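Local coordinates for protein lactate racemase (Thermoanaerobacterium thermosaccharolyticum, PDB 2YJG) that interconverts the D- and L-isomers of lactate, using a nickel pincer cofactor derived from nicotinic acid mononucleotide, at residues T146-G151 with M224-K229; S138-L143 with I155-V160; G24-K29 with A270-K275. All blocks are in the same frame, centred on the assembly; numbering follows the deposited sequence.

Interaction 1: residues T146-G151 with M224-K229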
loop_
_atom_site.group_PDB
_atom_site.type_symbol
_atom_site.label_atom_id
_atom_site.label_comp_id
_atom_site.label_asym_id
_atom_site.label_seq_id
_atom_site.Cartn_x
_atom_site.Cartn_y
_atom_site.Cartn_z
ATOM N N THR A 146 -17.807 17.109 26.686
ATOM C CA THR A 146 -17.106 18.343 27.053
ATOM C C THR A 146 -16.045 18.101 28.139
ATOM O O THR A 146 -16.248 17.423 29.129
ATOM C CB THR A 146 -18.062 19.373 27.568
ATOM O OG1 THR A 146 -18.583 18.897 28.804
ATOM C CG2 THR A 146 -19.177 19.640 26.549
ATOM N N LEU A 147 -14.899 18.737 27.960
ATOM C CA LEU A 147 -13.704 18.362 28.691
ATOM C C LEU A 147 -13.711 19.099 30.033
ATOM O O LEU A 147 -14.438 20.111 30.175
ATOM C CB LEU A 147 -12.483 18.762 27.867
ATOM C CG LEU A 147 -12.255 18.045 26.526
ATOM C CD1 LEU A 147 -11.469 18.850 25.524
ATOM C CD2 LEU A 147 -11.539 16.662 26.771
ATOM N N PRO A 148 -12.880 18.641 30.993
ATOM C CA PRO A 148 -12.699 19.366 32.253
ATOM C C PRO A 148 -12.447 20.869 32.120
ATOM O O PRO A 148 -12.935 21.644 32.958
ATOM C CB PRO A 148 -11.498 18.662 32.886
ATOM C CG PRO A 148 -11.567 17.294 32.401
ATOM C CD PRO A 148 -12.174 17.353 31.020
ATOM N N SER A 149 -11.718 21.282 31.087
ATOM C CA SER A 149 -11.457 22.686 30.826
ATOM C C SER A 149 -12.673 23.438 30.306
ATOM O O SER A 149 -12.639 24.656 30.169
ATOM C CB SER A 149 -10.376 22.814 29.777
ATOM O OG SER A 149 -10.761 22.112 28.603
ATOM N N GLY A 150 -13.722 22.711 29.956
ATOM C CA GLY A 150 -14.912 23.303 29.343
ATOM C C GLY A 150 -15.008 23.154 27.825
ATOM O O GLY A 150 -16.075 23.348 27.266
ATOM N N GLY A 151 -13.910 22.810 27.148
ATOM C CA GLY A 151 -13.942 22.639 25.687
ATOM C C GLY A 151 -14.716 21.431 25.149
ATOM O O GLY A 151 -14.750 20.347 25.758
ATOM N N MET A 224 -6.563 15.322 28.100
ATOM C CA MET A 224 -6.301 14.143 27.300
ATOM C C MET A 224 -6.846 12.886 27.950
ATOM O O MET A 224 -7.392 12.003 27.276
ATOM C CB MET A 224 -4.784 14.005 27.081
ATOM C CG MET A 224 -4.120 15.148 26.276
ATOM S SD MET A 224 -2.312 14.876 26.300
ATOM C CE MET A 224 -1.721 16.076 25.016
ATOM N N ILE A 225 -6.671 12.801 29.259
ATOM C CA ILE A 225 -7.086 11.652 30.061
ATOM C C ILE A 225 -8.608 11.541 29.986
ATOM O O ILE A 225 -9.165 10.447 29.766
ATOM C CB ILE A 225 -6.563 11.794 31.484
ATOM C CG1 ILE A 225 -5.066 11.440 31.511
ATOM C CG2 ILE A 225 -7.397 10.969 32.475
ATOM C CD1 ILE A 225 -4.762 10.037 31.136
ATOM N N TYR A 226 -9.268 12.690 30.129
ATOM C CA TYR A 226 -10.727 12.698 30.052
ATOM C C TYR A 226 -11.212 12.330 28.678
ATOM O O TYR A 226 -12.153 11.504 28.555
ATOM C CB TYR A 226 -11.261 14.039 30.446
ATOM C CG TYR A 226 -12.755 14.121 30.483
ATOM C CD1 TYR A 226 -13.512 14.432 29.336
ATOM C CD2 TYR A 226 -13.423 13.991 31.696
ATOM C CE1 TYR A 226 -14.907 14.577 29.427
ATOM C CE2 TYR A 226 -14.781 14.142 31.784
ATOM C CZ TYR A 226 -15.519 14.413 30.667
ATOM O OH TYR A 226 -16.889 14.514 30.857
ATOM N N ALA A 227 -10.578 12.901 27.634
ATOM C CA ALA A 227 -10.835 12.521 26.220
ATOM C C ALA A 227 -10.739 11.041 26.003
ATOM O O ALA A 227 -11.605 10.462 25.323
ATOM C CB ALA A 227 -9.876 13.253 25.237
ATOM N N ALA A 228 -9.701 10.403 26.546
ATOM C CA ALA A 228 -9.519 8.947 26.345
ATOM C C ALA A 228 -10.653 8.151 27.014
ATOM O O ALA A 228 -11.200 7.173 26.436
ATOM C CB ALA A 228 -8.155 8.492 26.867
ATOM N N LYS A 229 -10.993 8.545 28.250
ATOM C CA LYS A 229 -12.141 7.951 28.966
ATOM C C LYS A 229 -13.450 8.047 28.202
ATOM O O LYS A 229 -14.155 7.021 28.043
ATOM C CB LYS A 229 -12.334 8.560 30.376
ATOM C CG LYS A 229 -11.097 8.501 31.216
ATOM C CD LYS A 229 -11.344 8.159 32.703
ATOM C CE LYS A 229 -12.064 9.282 33.464
ATOM N NZ LYS A 229 -11.679 9.283 34.951
HETATM O O HOH W 1 -18.792 15.322 28.662
#

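Interaction 2: residues S138-L143 with I155-V160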
loop_
_atom_site.group_PDB
_atom_site.type_symbol
_atom_site.label_atom_id
_atom_site.label_comp_id
_atom_site.label_asym_id
_atom_site.label_seq_id
_atom_site.Cartn_x
_atom_site.Cartn_y
_atom_site.Cartn_z
ATOM N N SER A 138 -14.784 17.398 8.989
ATOM C CA SER A 138 -15.798 17.465 10.029
ATOM C C SER A 138 -16.842 16.379 9.933
ATOM O O SER A 138 -17.381 15.964 10.952
ATOM C CB SER A 138 -16.485 18.824 9.976
ATOM O OG SER A 138 -15.529 19.811 9.608
ATOM N N GLU A 139 -17.110 15.915 8.715
ATOM C CA GLU A 139 -18.106 14.886 8.447
ATOM C C GLU A 139 -17.726 13.565 9.090
ATOM O O GLU A 139 -18.609 12.769 9.490
ATOM C CB GLU A 139 -18.257 14.686 6.930
ATOM C CG GLU A 139 -19.425 13.767 6.480
ATOM C CD GLU A 139 -19.323 13.374 4.990
ATOM O OE1 GLU A 139 -18.692 14.133 4.199
ATOM O OE2 GLU A 139 -19.846 12.301 4.627
ATOM N N ASN A 140 -16.418 13.317 9.187
ATOM C CA ASN A 140 -15.950 12.126 9.885
ATOM C C ASN A 140 -15.633 12.264 11.388
ATOM O O ASN A 140 -15.123 11.314 12.007
ATOM C CB ASN A 140 -14.731 11.570 9.179
ATOM C CG ASN A 140 -14.488 10.148 9.543
ATOM O OD1 ASN A 140 -15.442 9.363 9.683
ATOM N ND2 ASN A 140 -13.207 9.787 9.726
ATOM N N MET A 141 -15.950 13.426 11.961
ATOM C CA MET A 141 -15.784 13.715 13.395
ATOM C C MET A 141 -17.117 13.628 14.105
ATOM O O MET A 141 -18.138 13.956 13.496
ATOM C CB MET A 141 -15.277 15.153 13.617
ATOM C CG MET A 141 -13.972 15.522 12.959
ATOM S SD MET A 141 -12.589 14.655 13.704
ATOM C CE MET A 141 -11.320 15.282 12.723
ATOM N N GLU A 142 -17.106 13.233 15.378
ATOM C CA GLU A 142 -18.294 13.265 16.220
ATOM C C GLU A 142 -18.043 13.957 17.555
ATOM O O GLU A 142 -17.096 13.646 18.266
ATOM C CB GLU A 142 -18.778 11.859 16.491
ATOM C CG GLU A 142 -20.121 11.768 17.161
ATOM C CD GLU A 142 -20.703 10.353 17.088
ATOM O OE1 GLU A 142 -20.542 9.700 16.039
ATOM O OE2 GLU A 142 -21.292 9.899 18.085
ATOM N N LEU A 143 -18.917 14.899 17.907
ATOM C CA LEU A 143 -18.902 15.477 19.244
ATOM C C LEU A 143 -19.271 14.397 20.232
ATOM O O LEU A 143 -20.322 13.731 20.081
ATOM C CB LEU A 143 -19.867 16.673 19.316
ATOM C CG LEU A 143 -20.070 17.374 20.662
ATOM C CD1 LEU A 143 -18.732 17.942 21.264
ATOM C CD2 LEU A 143 -21.114 18.474 20.466
ATOM N N ILE A 155 -14.065 13.623 18.151
ATOM C CA ILE A 155 -13.104 12.622 17.663
ATOM C C ILE A 155 -13.601 11.859 16.417
ATOM O O ILE A 155 -14.785 11.920 16.075
ATOM C CB ILE A 155 -12.597 11.722 18.759
ATOM C CG1 ILE A 155 -13.699 10.857 19.399
ATOM C CG2 ILE A 155 -11.929 12.572 19.891
ATOM C CD1 ILE A 155 -13.178 9.673 20.152
ATOM N N ASN A 156 -12.688 11.171 15.743
ATOM C CA ASN A 156 -13.044 10.334 14.580
ATOM C C ASN A 156 -14.198 9.356 14.889
ATOM O O ASN A 156 -14.153 8.565 15.876
ATOM C CB ASN A 156 -11.814 9.551 14.136
ATOM C CG ASN A 156 -11.888 9.049 12.714
ATOM O OD1 ASN A 156 -12.711 8.181 12.376
ATOM N ND2 ASN A 156 -10.989 9.547 11.881
ATOM N N LYS A 157 -15.216 9.417 14.024
ATOM C CA LYS A 157 -16.427 8.584 14.150
ATOM C C LYS A 157 -16.182 7.076 14.203
ATOM O O LYS A 157 -16.875 6.349 14.880
ATOM C CB LYS A 157 -17.378 8.859 12.958
ATOM C CG LYS A 157 -18.841 9.033 13.421
ATOM C CD LYS A 157 -19.769 9.706 12.357
ATOM C CE LYS A 157 -19.614 9.100 10.952
ATOM N NZ LYS A 157 -20.563 9.716 9.915
ATOM N N LEU A 158 -15.233 6.621 13.423
ATOM C CA LEU A 158 -14.864 5.208 13.422
ATOM C C LEU A 158 -14.519 4.731 14.803
ATOM O O LEU A 158 -14.907 3.653 15.214
ATOM C CB LEU A 158 -13.660 5.038 12.512
ATOM C CG LEU A 158 -13.378 3.603 12.096
ATOM C CD1 LEU A 158 -14.474 3.115 11.106
ATOM C CD2 LEU A 158 -12.006 3.590 11.448
ATOM N N ALA A 159 -13.753 5.548 15.529
ATOM C CA ALA A 159 -13.391 5.237 16.910
ATOM C C ALA A 159 -14.604 5.135 17.847
ATOM O O ALA A 159 -14.673 4.248 18.703
ATOM C CB ALA A 159 -12.409 6.288 17.412
ATOM N N VAL A 160 -15.526 6.068 17.670
ATOM C CA VAL A 160 -16.748 6.168 18.463
ATOM C C VAL A 160 -17.623 4.929 18.209
ATOM O O VAL A 160 -18.052 4.259 19.141
ATOM C CB VAL A 160 -17.566 7.428 18.084
ATOM C CG1 VAL A 160 -18.802 7.498 18.990
ATOM C CG2 VAL A 160 -16.696 8.750 18.169
#

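Interaction 3: residues G24-K29 with A270-K275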
loop_
_atom_site.group_PDB
_atom_site.type_symbol
_atom_site.label_atom_id
_atom_site.label_comp_id
_atom_site.label_asym_id
_atom_site.label_seq_id
_atom_site.Cartn_x
_atom_site.Cartn_y
_atom_site.Cartn_z
ATOM N N GLY A 24 28.430 18.992 36.229
ATOM C CA GLY A 24 28.074 17.617 36.063
ATOM C C GLY A 24 27.842 17.362 34.564
ATOM O O GLY A 24 27.579 18.300 33.796
ATOM N N ILE A 25 27.926 16.101 34.179
ATOM C CA ILE A 25 27.609 15.679 32.801
ATOM C C ILE A 25 26.387 14.832 32.975
ATOM O O ILE A 25 26.435 13.745 33.569
ATOM C CB ILE A 25 28.741 14.900 32.107
ATOM C CG1 ILE A 25 30.013 15.744 31.963
ATOM C CG2 ILE A 25 28.281 14.381 30.748
ATOM C CD1 ILE A 25 31.239 14.971 31.228
ATOM N N LEU A 26 25.245 15.340 32.540
ATOM C CA LEU A 26 23.972 14.700 32.927
ATOM C C LEU A 26 23.442 13.894 31.755
ATOM O O LEU A 26 23.072 14.469 30.742
ATOM C CB LEU A 26 22.966 15.762 33.289
ATOM C CG LEU A 26 23.461 16.794 34.287
ATOM C CD1 LEU A 26 22.375 17.815 34.533
ATOM C CD2 LEU A 26 23.839 16.017 35.635
ATOM N N ARG A 27 23.407 12.571 31.931
ATOM C CA ARG A 27 22.987 11.658 30.901
ATOM C C ARG A 27 21.952 10.739 31.450
ATOM O O ARG A 27 22.030 10.287 32.588
ATOM C CB ARG A 27 24.123 10.752 30.406
ATOM C CG ARG A 27 25.321 11.457 29.794
ATOM C CD ARG A 27 26.356 10.380 29.381
ATOM N NE ARG A 27 27.695 10.917 29.143
ATOM C CZ ARG A 27 28.156 11.305 27.955
ATOM N NH1 ARG A 27 27.390 11.212 26.860
ATOM N NH2 ARG A 27 29.409 11.774 27.851
ATOM N N SER A 28 21.005 10.472 30.591
ATOM C CA SER A 28 20.055 9.427 30.753
ATOM C C SER A 28 20.777 8.080 30.902
ATOM O O SER A 28 21.873 7.870 30.337
ATOM C CB SER A 28 19.195 9.422 29.495
ATOM O OG SER A 28 18.511 8.221 29.332
ATOM N N LYS A 29 20.134 7.172 31.620
ATOM C CA LYS A 29 20.625 5.795 31.755
ATOM C C LYS A 29 20.705 5.164 30.373
ATOM O O LYS A 29 19.801 5.322 29.549
ATOM C CB LYS A 29 19.708 4.964 32.685
ATOM C CG LYS A 29 20.397 4.325 33.913
ATOM C CD LYS A 29 19.407 3.999 35.063
ATOM C CE LYS A 29 18.381 2.863 34.721
ATOM N NZ LYS A 29 18.925 1.456 34.921
ATOM N N ALA A 270 15.281 8.198 32.291
ATOM C CA ALA A 270 15.534 9.520 31.689
ATOM C C ALA A 270 15.800 10.635 32.688
ATOM O O ALA A 270 16.300 11.682 32.291
ATOM C CB ALA A 270 14.377 9.879 30.794
ATOM N N THR A 271 15.473 10.464 33.975
ATOM C CA THR A 271 15.596 11.581 34.934
ATOM C C THR A 271 17.050 11.862 35.255
ATOM O O THR A 271 17.787 10.948 35.540
ATOM C CB THR A 271 14.769 11.380 36.198
ATOM O OG1 THR A 271 13.402 11.212 35.799
ATOM C CG2 THR A 271 14.880 12.598 37.166
ATOM N N VAL A 272 17.466 13.115 35.179
ATOM C CA VAL A 272 18.803 13.513 35.636
ATOM C C VAL A 272 18.648 14.637 36.638
ATOM O O VAL A 272 17.719 15.447 36.546
ATOM C CB VAL A 272 19.687 13.937 34.463
ATOM C CG1 VAL A 272 19.865 12.764 33.504
ATOM C CG2 VAL A 272 19.087 15.210 33.761
ATOM N N ASN A 273 19.535 14.671 37.627
ATOM C CA ASN A 273 19.451 15.624 38.710
ATOM C C ASN A 273 20.480 16.717 38.499
ATOM O O ASN A 273 21.694 16.423 38.434
ATOM C CB ASN A 273 19.671 14.883 40.054
ATOM C CG ASN A 273 18.663 13.751 40.277
ATOM O OD1 ASN A 273 19.021 12.562 40.325
ATOM N ND2 ASN A 273 17.410 14.112 40.410
ATOM N N ALA A 274 20.033 17.959 38.349
ATOM C CA ALA A 274 20.919 19.079 38.038
ATOM C C ALA A 274 21.070 20.095 39.182
ATOM O O ALA A 274 20.086 20.554 39.733
ATOM C CB ALA A 274 20.366 19.823 36.766
ATOM N N LYS A 275 22.299 20.453 39.541
ATOM C CA LYS A 275 22.580 21.648 40.324
ATOM C C LYS A 275 22.657 22.819 39.344
ATOM O O LYS A 275 23.551 22.866 38.473
ATOM C CB LYS A 275 23.894 21.532 41.120
ATOM C CG LYS A 275 24.434 22.916 41.546
ATOM C CD LYS A 275 25.479 22.859 42.715
ATOM C CE LYS A 275 25.846 24.308 43.177
ATOM N NZ LYS A 275 27.035 24.324 44.080
#

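Interaction 1: residues T146-G151 with M224-K229
Y226, on helix 219-230, lays its ring against the segment T146-G151, while M224, two residues earlier, points away from the hairpin connection and packs on R183, K184 and N199. The phenol leaves the helix with CG anti to the backbone N (chi1 -176°), which carries the ring toward P148 and the T146 carbonyl. P148 comes over one ring face: its CD sits 3.7 Å from the ring centroid, 26° off the normal, a CH-pi contact displaced toward CG, with P148 CD only 3.3 Å from Y226 CG. P148 CG follows alongside, 3.8 Å from Y226 CB. The T146 carbonyl reaches the same ring obliquely, T146 O lying 3.2 Å from Y226 CE1. At the far end of the ring a water in its plane bridges the two segments, accepting from T146 N at 2.8 Å and hydrogen-bonded to Y226 OH at 3.0 Å.

What the helix meets is the connection of a beta hairpin, strands 141-146 and 152-156, made by a type I beta turn from L147 to G150. G150 N bonds L147 O within the turn, and L147 N bonds G151 O just beyond it; G150 has a positive phi (100°), where a side chain would strike the preceding carbonyl. S149 OG ties the turn to D223, one helical turn before A227.

A227 follows Y226 on the helix and receives L147, whose CD2 approaches Y226 CD1 at 3.9 Å and also touches A227 CB, bridging two successive helix residues. L147 and A227 both also rest on L153 of the hairpin's return strand.

Interaction 2: residues S138-L143 with I155-V160
K157, the first residue of helix 157-161, reaches back along N140 and E142. Its CB lies 3.5 Å from N140 O, the acceptor of its own backbone N in a nearly straight bond (2.8 Å between K157 N and N140 O, 174°). K157 CG comes next, 3.2 Å from E142 OE1, where the two side chains cross at about a right angle; CD remains near the same oxygen. A bend at chi3 (47°) then swings CE and NZ toward the E139 carbonyl, with K157 NZ 3.6 Å from E139 O. K157 NZ is 5.9 Å from E139 OE2 and 6.1 Å from E142 OE1, so any attraction to these carboxylates is probably long-range. The other E142 oxygen, OE2, rests 3.6 Å from V160 CG1.

E142 and I155 form an antiparallel hydrogen-bonded pair, bound both ways, and M141 with N156 the adjoining non-hydrogen-bonded pair. N156 then caps the helix: its OD1 accepts from L158 N in the carbonyl plane, on a lone pair, while its ND2 is hydrogen-bonded to H133 ND1. The amide of N140 stands nearly perpendicular to that of N156 (89°). A leucine in place of N156 would probably leave L158 N without its cap and H133 ND1 without its mate. This is a beta hairpin whose second strand runs directly into an N-capped helix, within the N-terminal domain of the racemase.

Interaction 3: residues G24-K29 with A270-K275
L26 and V272 face each other between two segments that share no hydrogen bond. L26 holds CG anti to its carbonyl carbon (chi1 -51°) and runs extended at chi2 (178°), so that its two methyls divide the work: CD1 packs 3.6 Å from A274 CB, whereas CD2 stops 3.5 Å from N273 O. Its CB meets V272 CB at 3.9 Å and V272 CG2 at the same distance. V272 has CG1 anti to the carbonyl carbon (chi1 -61°), directing that methyl at the next peptide, 3.4 Å from R27 O; CG2 is thereby left between the backbone N and carbonyl carbon, against L26.

S28 closes the contact, its OG beside A270 CA at 4.0 Å and hydrogen-bonded to I269 O. R27 starts away from the second segment, and its side chain packs on P416.

Most backbone partners lie outside the two segments. G24, on the outer strand 22-25 of the six-stranded parallel sheet, and L26 just after it are backbone-hydrogen-bonded to V414; K29 is bonded likewise to I269. A270, the end of helix 257-270, and V272, on strand 271-277, are backbone-bonded to I422 of strand 422-425.

Overall arrangement
Interactions 1 and 2 hold the same beta hairpin, strands 141-146 and 152-156, at successive points: interaction 2 pairs its strands at the open end and leads into helix 157-161, while interaction 1 sets its turn against helix 219-230. Their centres are 16 Å apart. Interaction 3 lies elsewhere, 34 and 42 Å from them between centres, on the opposite side of the chain's centre from interaction 2, and joins segments far apart in sequence. Chemistry follows place: interaction 1, at the surface, uses a proline-on-ring contact and a bridging water; interaction 2, partly buried, relies on backbone hydrogen bonds; interaction 3, also partly buried, meets mainly through aliphatic side chains, with no hydrogen bond between its segments.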